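Long-range contacts in putative malic enzyme ((S)-malate:NAD+ oxidoreductase (decarboxylating)) (Streptococcus pyogenes, PDB 2A9F), which probably catalyses the oxidative decarboxylation of (S)-malate with NAD+ as oxidant, aided by a divalent metal ion: residues E118-I123 with F145-R150; I123-A128 with I152-I157. All coordinates share one frame; numbering follows the deposited sequence.

Both contacts join the same two elements, helix 117-127 and helix 143-154, and their centres lie about 9 Å apart. Contact 1 (118-123 with 145-150) is the more buried, an isoleucine core with a salt bridge along its outer margin. Contact 2 (123-128 with 152-157), partly buried, lies toward the C-terminal ends of both helices; a single lysine-glutamate bridge and a few small apolar contacts replace the isoleucine cluster. The two meet directly, Ile121 CD1 lying 3.4 Å from Glu154 OE1, and Ile123, common to both first segments, packs on Ile123 of the second subunit. Arg150 and Glu154 tie the two charged margins together.

Contact 1. Residues E118-I123 with F145-R150; sequences EEIISI and FEIEQR
Helix segments 118-123 and 145-150 run side by side at 35° between their N-to-C directions, their axes 9.6 Å apart at closest approach, with Ile121 CA and Ile147 CA the closest pair of the two backbones, 5.7 Å apart. Ile147 supplies the apolar contact from its helix. Its CG1 stands anti to the carbonyl carbon (chi1 -68°) and extends to CD1, which reaches Ile120: the Ile147 CD1 methyl is 3.8 Å from both CG2 and CD1 of Ile120, so it sits against both branches. Ile121 slides past Ile147 in the opposite direction, its CG2 4.1 Å from Ile147 CG1 and equally close to the Ile147 backbone at CA. Thr117 and Ile139 also border Ile147, and Leu151 touches Ile121.

Toward the exposed margin, Arg150 bends at chi2 and chi3 and brings its guanidinium to the carboxylate of Glu118. The two planes are only 14° apart. Arg150 NH2 donates to the syn lone pair of Glu118 OE2 at 2.8 Å, nearly within the guanidinium plane, and weakly to Glu118 OE1 at 3.2 Å. One nitrogen thus serves both oxygens. Ile121 CG1 approaches the same NH2 obliquely at 3.9 Å.

Arg150 NH1 makes a long salt bridge with Glu146 OE1 at 3.6 Å, and its NE pairs with Glu154. The backbone oxygen of Glu118 accepts from Ser122 N and Ser122 OG, on opposite faces of its plane. With three glutamates around it, the arginine probably stays charged and offsets the carboxylates' mutual repulsion, while the buried isoleucines beneath the ion pairs make an apolar layer between the helices.

Contact 2. Residues I123-A128 with I152-I157; sequences IVKALA and IKECHI
The charged part of this contact is a salt bridge between Lys125 and Glu154. Lys125 NZ donates to Glu154 OE1 at 3.0 Å, meeting the oxygen nearly along its C-O axis. The lysine chain bends at chi3 (65°), turning the ammonium end onto the carboxylate, while Glu154 stays extended beyond CG. The aliphatic part of the lysine takes part as well: Lys125 CD lies 3.4 Å from Glu154 OE1 and 3.7 Å from Glu154 CB, so the lysine chain crosses the glutamate stem at a slant, with CD the methylene that touches CB. The other oxygen, Glu154 OE2, pairs with NE of Arg150 one turn earlier, and the carboxylate is therefore shared between two cations, which would probably favour its charged form.

Apolar packing takes over farther along both segments. Cys155, the first residue beyond the helical stretch, places its SG 4.2 Å from Lys125 CG and 4.4 Å from Ala128 CB. Ile157 then meets Ala128 through its CD1 methyl, 3.8 Å from Ala128 CB and 3.5 Å from Ala128 O; CG1, between the backbone N and the carbonyl carbon (chi1 51°), carries CD1 there. Lys64 touches Ile157, whereas Ala126 and Leu127 pack on Leu112 and Ile110 of the second subunit, putting helix 117-127 between this contact and the dimer partner.

Two neighbouring helices of a parallel alpha/beta domain meet here toward their C-terminal ends: helix 117-127 leads to strand 133-136 and helix 143-154 to strand 159-161, adjacent strands of the four-stranded sheet, so the pairing fits consecutive beta-alpha-beta units.

Contact 1. Residues E118-I123 with F145-R150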
ATOM      1  N   GLU A 118     -10.978 -14.834  -8.559  1.00 61.15           N
ATOM      2  CA  GLU A 118     -11.781 -14.785  -7.351  1.00 61.15           C
ATOM      3  C   GLU A 118     -11.075 -14.138  -6.165  1.00 60.44           C
ATOM      4  O   GLU A 118     -11.624 -13.238  -5.537  1.00 61.41           O
ATOM      5  CB  GLU A 118     -12.239 -16.202  -6.986  1.00 62.25           C
ATOM      6  CG  GLU A 118     -13.441 -16.229  -6.085  1.00 61.72           C
ATOM      7  CD  GLU A 118     -14.481 -15.231  -6.529  1.00 63.87           C
ATOM      8  OE1 GLU A 118     -14.894 -15.280  -7.710  1.00 63.03           O
ATOM      9  OE2 GLU A 118     -14.877 -14.388  -5.696  1.00 65.61           O
ATOM     10  N   GLU A 119      -9.864 -14.583  -5.853  1.00 60.33           N
ATOM     11  CA  GLU A 119      -9.170 -14.007  -4.714  1.00 59.55           C
ATOM     12  C   GLU A 119      -8.480 -12.666  -4.987  1.00 57.61           C
ATOM     13  O   GLU A 119      -8.005 -12.016  -4.054  1.00 57.79           O
ATOM     14  CB  GLU A 119      -8.171 -15.007  -4.121  1.00 61.32           C
ATOM     15  CG  GLU A 119      -7.009 -15.379  -5.003  1.00 65.08           C
ATOM     16  CD  GLU A 119      -5.905 -16.061  -4.212  1.00 68.31           C
ATOM     17  OE1 GLU A 119      -5.373 -15.418  -3.276  1.00 68.74           O
ATOM     18  OE2 GLU A 119      -5.573 -17.233  -4.518  1.00 70.01           O
ATOM     19  N   ILE A 120      -8.410 -12.250  -6.249  1.00 54.04           N
ATOM     20  CA  ILE A 120      -7.804 -10.965  -6.542  1.00 51.86           C
ATOM     21  C   ILE A 120      -8.848  -9.911  -6.204  1.00 52.30           C
ATOM     22  O   ILE A 120      -8.552  -8.943  -5.496  1.00 51.21           O
ATOM     23  CB  ILE A 120      -7.393 -10.808  -8.042  1.00 50.50           C
ATOM     24  CG1 ILE A 120      -6.142 -11.635  -8.331  1.00 48.46           C
ATOM     25  CG2 ILE A 120      -7.102  -9.331  -8.362  1.00 48.91           C
ATOM     26  CD1 ILE A 120      -5.645 -11.518  -9.749  1.00 48.51           C
ATOM     27  N   ILE A 121     -10.076 -10.111  -6.694  1.00 52.42           N
ATOM     28  CA  ILE A 121     -11.141  -9.143  -6.443  1.00 52.64           C
ATOM     29  C   ILE A 121     -11.424  -9.115  -4.958  1.00 51.30           C
ATOM     30  O   ILE A 121     -11.787  -8.088  -4.408  1.00 51.67           O
ATOM     31  CB  ILE A 121     -12.445  -9.453  -7.267  1.00 53.22           C
ATOM     32  CG1 ILE A 121     -13.511 -10.107  -6.397  1.00 55.74           C
ATOM     33  CG2 ILE A 121     -12.128 -10.349  -8.447  1.00 53.15           C
ATOM     34  CD1 ILE A 121     -14.406  -9.117  -5.650  1.00 57.57           C
ATOM     35  N   SER A 122     -11.200 -10.239  -4.300  1.00 51.56           N
ATOM     36  CA  SER A 122     -11.437 -10.332  -2.871  1.00 51.06           C
ATOM     37  C   SER A 122     -10.330  -9.692  -2.032  1.00 50.49           C
ATOM     38  O   SER A 122     -10.576  -9.258  -0.897  1.00 48.30           O
ATOM     39  CB  SER A 122     -11.621 -11.797  -2.492  1.00 52.35           C
ATOM     40  OG  SER A 122     -12.764 -12.305  -3.162  1.00 55.08           O
ATOM     41  N   ILE A 123      -9.122  -9.635  -2.597  1.00 50.00           N
ATOM     42  CA  ILE A 123      -7.960  -9.025  -1.925  1.00 48.95           C
ATOM     43  C   ILE A 123      -8.120  -7.509  -1.929  1.00 49.34           C
ATOM     44  O   ILE A 123      -7.981  -6.846  -0.899  1.00 49.79           O
ATOM     45  CB  ILE A 123      -6.630  -9.369  -2.654  1.00 48.97           C
ATOM     46  CG1 ILE A 123      -6.085 -10.707  -2.148  1.00 47.49           C
ATOM     47  CG2 ILE A 123      -5.605  -8.251  -2.442  1.00 46.94           C
ATOM     48  CD1 ILE A 123      -5.143 -11.374  -3.117  1.00 48.23           C
ATOM     49  N   PHE A 145     -11.145  -8.296 -17.313  1.00 61.59           N
ATOM     50  CA  PHE A 145     -12.456  -7.695 -17.531  1.00 62.66           C
ATOM     51  C   PHE A 145     -13.446  -8.043 -16.426  1.00 63.11           C
ATOM     52  O   PHE A 145     -14.271  -7.214 -16.041  1.00 63.36           O
ATOM     53  CB  PHE A 145     -13.007  -8.122 -18.886  1.00 62.17           C
ATOM     54  CG  PHE A 145     -12.138  -7.713 -20.035  1.00 62.65           C
ATOM     55  CD1 PHE A 145     -11.956  -6.366 -20.339  1.00 63.42           C
ATOM     56  CD2 PHE A 145     -11.469  -8.670 -20.793  1.00 62.36           C
ATOM     57  CE1 PHE A 145     -11.114  -5.976 -21.386  1.00 64.62           C
ATOM     58  CE2 PHE A 145     -10.627  -8.296 -21.839  1.00 62.35           C
ATOM     59  CZ  PHE A 145     -10.446  -6.947 -22.139  1.00 63.60           C
ATOM     60  N   GLU A 146     -13.354  -9.260 -15.908  1.00 63.03           N
ATOM     61  CA  GLU A 146     -14.253  -9.690 -14.849  1.00 63.02           C
ATOM     62  C   GLU A 146     -13.837  -9.067 -13.510  1.00 61.27           C
ATOM     63  O   GLU A 146     -14.681  -8.645 -12.718  1.00 60.39           O
ATOM     64  CB  GLU A 146     -14.257 -11.224 -14.753  1.00 64.74           C
ATOM     65  CG  GLU A 146     -15.299 -11.785 -13.786  1.00 68.05           C
ATOM     66  CD  GLU A 146     -15.146 -13.279 -13.544  1.00 70.39           C
ATOM     67  OE1 GLU A 146     -15.911 -13.823 -12.720  1.00 72.33           O
ATOM     68  OE2 GLU A 146     -14.265 -13.912 -14.166  1.00 71.71           O
ATOM     69  N   ILE A 147     -12.531  -9.014 -13.259  1.00 60.92           N
ATOM     70  CA  ILE A 147     -12.011  -8.426 -12.025  1.00 59.19           C
ATOM     71  C   ILE A 147     -12.462  -6.972 -11.884  1.00 58.55           C
ATOM     72  O   ILE A 147     -12.857  -6.539 -10.803  1.00 58.24           O
ATOM     73  CB  ILE A 147     -10.470  -8.456 -12.001  1.00 58.24           C
ATOM     74  CG1 ILE A 147      -9.985  -9.901 -11.894  1.00 56.53           C
ATOM     75  CG2 ILE A 147      -9.942  -7.600 -10.851  1.00 58.34           C
ATOM     76  CD1 ILE A 147      -8.494 -10.025 -11.855  1.00 55.61           C
ATOM     77  N   GLU A 148     -12.407  -6.226 -12.984  1.00 57.02           N
ATOM     78  CA  GLU A 148     -12.796  -4.828 -12.961  1.00 58.32           C
ATOM     79  C   GLU A 148     -14.285  -4.632 -12.740  1.00 59.28           C
ATOM     80  O   GLU A 148     -14.693  -3.762 -11.968  1.00 59.92           O
ATOM     81  CB  GLU A 148     -12.404  -4.136 -14.262  1.00 58.74           C
ATOM     82  CG  GLU A 148     -12.581  -2.637 -14.187  1.00 59.34           C
ATOM     83  CD  GLU A 148     -12.629  -1.973 -15.546  1.00 60.53           C
ATOM     84  OE1 GLU A 148     -13.532  -2.305 -16.341  1.00 62.18           O
ATOM     85  OE2 GLU A 148     -11.770  -1.112 -15.816  1.00 61.03           O
ATOM     86  N   GLN A 149     -15.098  -5.434 -13.421  1.00 59.82           N
ATOM     87  CA  GLN A 149     -16.546  -5.319 -13.300  1.00 59.50           C
ATOM     88  C   GLN A 149     -17.055  -5.703 -11.914  1.00 57.90           C
ATOM     89  O   GLN A 149     -17.932  -5.042 -11.357  1.00 57.17           O
ATOM     90  CB  GLN A 149     -17.223  -6.168 -14.374  1.00 61.90           C
ATOM     91  CG  GLN A 149     -16.827  -5.760 -15.794  1.00 65.12           C
ATOM     92  CD  GLN A 149     -17.036  -4.271 -16.061  1.00 67.78           C
ATOM     93  OE1 GLN A 149     -18.170  -3.798 -16.187  1.00 66.15           O
ATOM     94  NE2 GLN A 149     -15.935  -3.526 -16.141  1.00 68.48           N
ATOM     95  N   ARG A 150     -16.505  -6.773 -11.359  1.00 54.95           N
ATOM     96  CA  ARG A 150     -16.902  -7.211 -10.033  1.00 54.66           C
ATOM     97  C   ARG A 150     -16.408  -6.186  -9.004  1.00 54.84           C
ATOM     98  O   ARG A 150     -17.028  -5.999  -7.954  1.00 54.66           O
ATOM     99  CB  ARG A 150     -16.298  -8.590  -9.727  1.00 52.56           C
ATOM    100  CG  ARG A 150     -17.036  -9.772 -10.345  1.00 50.94           C
ATOM    101  CD  ARG A 150     -18.176 -10.262  -9.449  1.00 46.80           C
ATOM    102  NE  ARG A 150     -17.657 -10.900  -8.245  1.00 43.23           N
ATOM    103  CZ  ARG A 150     -16.992 -12.054  -8.242  1.00 42.44           C
ATOM    104  NH1 ARG A 150     -16.774 -12.704  -9.379  1.00 40.78           N
ATOM    105  NH2 ARG A 150     -16.524 -12.547  -7.103  1.00 41.97           N
TER

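Contact 2. Residues I123-A128 with I152-I157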
ATOM      1  N   ILE A 123      -9.122  -9.635  -2.597  1.00 50.00           N
ATOM      2  CA  ILE A 123      -7.960  -9.025  -1.925  1.00 48.95           C
ATOM      3  C   ILE A 123      -8.120  -7.509  -1.929  1.00 49.34           C
ATOM      4  O   ILE A 123      -7.981  -6.846  -0.899  1.00 49.79           O
ATOM      5  CB  ILE A 123      -6.630  -9.369  -2.654  1.00 48.97           C
ATOM      6  CG1 ILE A 123      -6.085 -10.707  -2.148  1.00 47.49           C
ATOM      7  CG2 ILE A 123      -5.605  -8.251  -2.442  1.00 46.94           C
ATOM      8  CD1 ILE A 123      -5.143 -11.374  -3.117  1.00 48.23           C
ATOM      9  N   VAL A 124      -8.407  -6.977  -3.111  1.00 47.61           N
ATOM     10  CA  VAL A 124      -8.604  -5.554  -3.307  1.00 45.78           C
ATOM     11  C   VAL A 124      -9.804  -5.053  -2.519  1.00 46.84           C
ATOM     12  O   VAL A 124      -9.738  -3.999  -1.892  1.00 45.10           O
ATOM     13  CB  VAL A 124      -8.812  -5.245  -4.793  1.00 44.22           C
ATOM     14  CG1 VAL A 124      -9.379  -3.852  -4.971  1.00 39.65           C
ATOM     15  CG2 VAL A 124      -7.492  -5.399  -5.525  1.00 44.63           C
ATOM     16  N   LYS A 125     -10.900  -5.805  -2.538  1.00 46.89           N
ATOM     17  CA  LYS A 125     -12.084  -5.378  -1.804  1.00 47.90           C
ATOM     18  C   LYS A 125     -11.693  -5.189  -0.331  1.00 46.12           C
ATOM     19  O   LYS A 125     -12.171  -4.284   0.350  1.00 44.98           O
ATOM     20  CB  LYS A 125     -13.207  -6.421  -1.948  1.00 49.37           C
ATOM     21  CG  LYS A 125     -14.575  -5.824  -2.239  1.00 52.06           C
ATOM     22  CD  LYS A 125     -15.585  -6.896  -2.655  1.00 56.29           C
ATOM     23  CE  LYS A 125     -15.860  -7.874  -1.519  1.00 57.67           C
ATOM     24  NZ  LYS A 125     -16.628  -9.070  -1.955  1.00 57.45           N
ATOM     25  N   ALA A 126     -10.802  -6.040   0.153  1.00 45.04           N
ATOM     26  CA  ALA A 126     -10.374  -5.940   1.535  1.00 45.50           C
ATOM     27  C   ALA A 126      -9.433  -4.743   1.753  1.00 46.38           C
ATOM     28  O   ALA A 126      -9.313  -4.230   2.871  1.00 47.40           O
ATOM     29  CB  ALA A 126      -9.706  -7.239   1.955  1.00 45.07           C
ATOM     30  N   LEU A 127      -8.768  -4.308   0.685  1.00 45.38           N
ATOM     31  CA  LEU A 127      -7.853  -3.178   0.749  1.00 45.81           C
ATOM     32  C   LEU A 127      -8.620  -1.879   0.636  1.00 46.15           C
ATOM     33  O   LEU A 127      -8.246  -0.871   1.234  1.00 47.54           O
ATOM     34  CB  LEU A 127      -6.845  -3.223  -0.400  1.00 46.30           C
ATOM     35  CG  LEU A 127      -5.762  -4.289  -0.388  1.00 46.24           C
ATOM     36  CD1 LEU A 127      -5.077  -4.333  -1.724  1.00 44.62           C
ATOM     37  CD2 LEU A 127      -4.778  -3.988   0.720  1.00 46.98           C
ATOM     38  N   ALA A 128      -9.705  -1.919  -0.128  1.00 44.89           N
ATOM     39  CA  ALA A 128     -10.512  -0.735  -0.390  1.00 43.86           C
ATOM     40  C   ALA A 128     -10.570   0.314   0.732  1.00 42.84           C
ATOM     41  O   ALA A 128     -10.403   1.495   0.476  1.00 39.47           O
ATOM     42  CB  ALA A 128     -11.914  -1.153  -0.813  1.00 44.30           C
ATOM     43  N   ILE A 152     -15.849  -2.812  -9.639  1.00 55.47           N
ATOM     44  CA  ILE A 152     -16.593  -1.580  -9.838  1.00 57.06           C
ATOM     45  C   ILE A 152     -17.932  -1.680  -9.118  1.00 60.37           C
ATOM     46  O   ILE A 152     -18.377  -0.736  -8.465  1.00 61.89           O
ATOM     47  CB  ILE A 152     -16.881  -1.354 -11.333  1.00 55.60           C
ATOM     48  CG1 ILE A 152     -15.618  -0.848 -12.039  1.00 55.88           C
ATOM     49  CG2 ILE A 152     -18.061  -0.407 -11.492  1.00 54.12           C
ATOM     50  CD1 ILE A 152     -15.791  -0.635 -13.537  1.00 53.65           C
ATOM     51  N   LYS A 153     -18.570  -2.837  -9.264  1.00 62.97           N
ATOM     52  CA  LYS A 153     -19.871  -3.101  -8.670  1.00 64.02           C
ATOM     53  C   LYS A 153     -19.799  -3.270  -7.160  1.00 63.51           C
ATOM     54  O   LYS A 153     -20.537  -2.617  -6.426  1.00 64.33           O
ATOM     55  CB  LYS A 153     -20.488  -4.351  -9.317  1.00 64.48           C
ATOM     56  CG  LYS A 153     -21.729  -4.087 -10.175  1.00 65.74           C
ATOM     57  CD  LYS A 153     -22.913  -3.616  -9.308  1.00 67.36           C
ATOM     58  CE  LYS A 153     -24.240  -3.508 -10.080  1.00 67.61           C
ATOM     59  NZ  LYS A 153     -24.299  -2.411 -11.110  1.00 65.66           N
ATOM     60  N   GLU A 154     -18.897  -4.124  -6.695  1.00 63.53           N
ATOM     61  CA  GLU A 154     -18.759  -4.381  -5.266  1.00 63.68           C
ATOM     62  C   GLU A 154     -17.994  -3.360  -4.412  1.00 63.55           C
ATOM     63  O   GLU A 154     -18.086  -3.407  -3.188  1.00 63.57           O
ATOM     64  CB  GLU A 154     -18.161  -5.780  -5.066  1.00 64.38           C
ATOM     65  CG  GLU A 154     -19.152  -6.903  -5.361  1.00 66.29           C
ATOM     66  CD  GLU A 154     -18.497  -8.258  -5.574  1.00 67.35           C
ATOM     67  OE1 GLU A 154     -17.627  -8.645  -4.766  1.00 68.97           O
ATOM     68  OE2 GLU A 154     -18.870  -8.945  -6.550  1.00 68.27           O
ATOM     69  N   CYS A 155     -17.254  -2.438  -5.028  1.00 63.98           N
ATOM     70  CA  CYS A 155     -16.493  -1.446  -4.259  1.00 63.66           C
ATOM     71  C   CYS A 155     -17.184  -0.114  -3.997  1.00 64.89           C
ATOM     72  O   CYS A 155     -18.019   0.343  -4.785  1.00 63.53           O
ATOM     73  CB  CYS A 155     -15.150  -1.158  -4.928  1.00 63.27           C
ATOM     74  SG  CYS A 155     -13.862  -2.332  -4.535  1.00 60.00           S
ATOM     75  N   HIS A 156     -16.796   0.512  -2.889  1.00 66.07           N
ATOM     76  CA  HIS A 156     -17.350   1.804  -2.479  1.00 66.91           C
ATOM     77  C   HIS A 156     -16.462   2.960  -2.946  1.00 64.98           C
ATOM     78  O   HIS A 156     -16.748   4.132  -2.683  1.00 65.10           O
ATOM     79  CB  HIS A 156     -17.515   1.843  -0.950  1.00 70.43           C
ATOM     80  CG  HIS A 156     -18.291   0.685  -0.402  1.00 74.62           C
ATOM     81  ND1 HIS A 156     -17.762  -0.584  -0.298  1.00 76.04           N
ATOM     82  CD2 HIS A 156     -19.572   0.594   0.029  1.00 76.13           C
ATOM     83  CE1 HIS A 156     -18.683  -1.408   0.172  1.00 76.97           C
ATOM     84  NE2 HIS A 156     -19.791  -0.718   0.380  1.00 77.93           N
ATOM     85  N   ILE A 157     -15.382   2.615  -3.635  1.00 62.41           N
ATOM     86  CA  ILE A 157     -14.459   3.606  -4.158  1.00 59.96           C
ATOM     87  C   ILE A 157     -14.287   3.327  -5.634  1.00 58.60           C
ATOM     88  O   ILE A 157     -14.499   2.213  -6.086  1.00 60.06           O
ATOM     89  CB  ILE A 157     -13.089   3.545  -3.452  1.00 59.05           C
ATOM     90  CG1 ILE A 157     -12.553   2.108  -3.457  1.00 58.42           C
ATOM     91  CG2 ILE A 157     -13.220   4.083  -2.037  1.00 57.13           C
ATOM     92  CD1 ILE A 157     -11.139   1.974  -2.901  1.00 56.51           C
TER